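PDB 4HVT: post-proline cleaving enzyme, which probably cleaves peptides on the carboxyl side of proline, acting as a serine oligopeptidase of the prolyl oligopeptidase family. Local coordinates for residues K48-M53 with K671-E676. Numbering follows the deposited sequence.
Sequences KALQAM and KTYFLE
Y673 reaches from the edge strand to A49 and L50 on helix 34-51 and to M53 in the loop that follows. The tight part of the contact lies along the rim and at the phenol end of its ring. The methyl of A49 touches the rim in the plane of the ring, CB lying 4.0 Å from Y673 CE1. The side chains of M53 and Y673 approach from opposite directions. The M53 chain, extended beyond CG, carries its terminal methyl to the phenol end, where M53 CE comes within 3.4 Å of Y673 OH. That approach is oblique, and the sulfur stays behind the methyl. In Y673, CG is anti to the carbonyl carbon (chi1 -68°), an orientation that sends the ring toward the helix. No hydrogen bond joins the two segments, so side-chain packing carries their direct contact. Strand 672-677 is the outermost strand on one side of the mixed eight-stranded sheet of the alpha/beta-hydrolase domain, and strand 640-646 pairs with it in parallel. The contact joins two parts of this catalytic domain that are distant in sequence, as in other prolyl oligopeptidases, with the beta-propeller lying between them along the chain. Just outside the contact, T43 OG1 and T46 OG1 of helix 34-51 hydrogen-bond to the backbone N of E676 and F674. L50 sits less close to the ring, its CD2 4.4 Å from Y673 CD1, yet it is buried because N697 and F701 of helix 688-706 also pack on it. Toward solvent the contact thins out: the exposed K671 side chain runs up toward the helix, but its NZ remains 5.9 Å from A49 CB.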
# COMPACT_ATOMS: atom_id res chain seq x y z
N LYS A 48 -11.91 -3.01 -27.20
CA LYS A 48 -12.93 -2.77 -28.23
C LYS A 48 -14.34 -3.18 -27.73
O LYS A 48 -15.31 -2.46 -27.96
CB LYS A 48 -12.51 -3.49 -29.52
N ALA A 49 -14.45 -4.31 -27.04
CA ALA A 49 -15.73 -4.73 -26.47
C ALA A 49 -16.30 -3.78 -25.42
O ALA A 49 -17.50 -3.53 -25.38
CB ALA A 49 -15.62 -6.13 -25.89
N LEU A 50 -15.44 -3.28 -24.54
CA LEU A 50 -15.84 -2.32 -23.52
C LEU A 50 -16.25 -0.97 -24.17
O LEU A 50 -17.22 -0.36 -23.78
CB LEU A 50 -14.68 -2.13 -22.52
CG LEU A 50 -14.37 -3.33 -21.64
CD1 LEU A 50 -13.08 -3.08 -20.86
CD2 LEU A 50 -15.52 -3.58 -20.67
N GLN A 51 -15.49 -0.55 -25.16
CA GLN A 51 -15.73 0.69 -25.86
C GLN A 51 -17.07 0.65 -26.64
O GLN A 51 -17.63 1.71 -26.97
CB GLN A 51 -14.55 1.00 -26.78
CG GLN A 51 -13.39 1.64 -26.05
CD GLN A 51 -12.10 1.52 -26.80
OE1 GLN A 51 -12.09 1.40 -28.04
NE2 GLN A 51 -10.98 1.57 -26.07
N ALA A 52 -17.58 -0.55 -26.91
CA ALA A 52 -18.89 -0.69 -27.63
C ALA A 52 -20.12 -0.75 -26.71
O ALA A 52 -21.25 -0.78 -27.18
CB ALA A 52 -18.84 -1.92 -28.51
N MET A 53 -19.91 -0.86 -25.41
CA MET A 53 -21.00 -0.90 -24.44
C MET A 53 -21.59 0.49 -24.34
O MET A 53 -20.87 1.47 -24.40
CB MET A 53 -20.47 -1.35 -23.07
CG MET A 53 -20.02 -2.81 -23.12
SD MET A 53 -19.26 -3.37 -21.58
CE MET A 53 -18.87 -5.09 -21.93
N LYS A 671 -17.93 -15.70 -19.59
CA LYS A 671 -17.45 -14.57 -20.39
C LYS A 671 -16.35 -13.88 -19.59
O LYS A 671 -16.57 -13.62 -18.42
CB LYS A 671 -18.60 -13.62 -20.61
CG LYS A 671 -18.32 -12.38 -21.42
CD LYS A 671 -18.21 -12.67 -22.89
CE LYS A 671 -17.71 -11.42 -23.60
NZ LYS A 671 -17.78 -11.56 -25.07
N THR A 672 -15.18 -13.69 -20.19
CA THR A 672 -14.04 -13.01 -19.50
C THR A 672 -13.54 -11.84 -20.35
O THR A 672 -13.61 -11.89 -21.61
CB THR A 672 -12.83 -13.92 -19.27
OG1 THR A 672 -12.22 -14.19 -20.53
CG2 THR A 672 -13.22 -15.21 -18.58
N TYR A 673 -13.00 -10.84 -19.63
CA TYR A 673 -12.41 -9.63 -20.16
C TYR A 673 -11.01 -9.64 -19.54
O TYR A 673 -10.86 -9.99 -18.39
CB TYR A 673 -13.26 -8.38 -19.73
CG TYR A 673 -14.62 -8.37 -20.42
CD1 TYR A 673 -14.78 -7.77 -21.64
CD2 TYR A 673 -15.74 -8.99 -19.84
CE1 TYR A 673 -15.99 -7.79 -22.31
CE2 TYR A 673 -16.96 -9.02 -20.50
CZ TYR A 673 -17.08 -8.40 -21.72
OH TYR A 673 -18.27 -8.38 -22.41
N PHE A 674 -10.01 -9.33 -20.35
CA PHE A 674 -8.61 -9.39 -19.97
C PHE A 674 -7.90 -8.13 -20.43
O PHE A 674 -8.04 -7.75 -21.59
CB PHE A 674 -8.00 -10.62 -20.61
CG PHE A 674 -6.54 -10.79 -20.38
CD1 PHE A 674 -6.09 -11.37 -19.20
CD2 PHE A 674 -5.61 -10.29 -21.29
CE1 PHE A 674 -4.72 -11.50 -18.93
CE2 PHE A 674 -4.24 -10.44 -21.05
CZ PHE A 674 -3.79 -11.03 -19.87
N LEU A 675 -7.08 -7.54 -19.54
CA LEU A 675 -6.34 -6.31 -19.81
C LEU A 675 -4.92 -6.49 -19.27
O LEU A 675 -4.72 -6.58 -18.02
CB LEU A 675 -6.98 -5.11 -19.13
CG LEU A 675 -8.38 -4.70 -19.64
CD1 LEU A 675 -8.92 -3.71 -18.68
CD2 LEU A 675 -8.27 -4.06 -20.99
N GLU A 676 -3.96 -6.50 -20.18
CA GLU A 676 -2.57 -6.61 -19.81
C GLU A 676 -1.90 -5.27 -20.10
O GLU A 676 -1.85 -4.84 -21.24
CB GLU A 676 -1.85 -7.75 -20.53
CG GLU A 676 -0.35 -7.73 -20.13
CD GLU A 676 0.38 -9.00 -20.34
OE1 GLU A 676 1.26 -9.01 -21.26
OE2 GLU A 676 0.06 -10.01 -19.68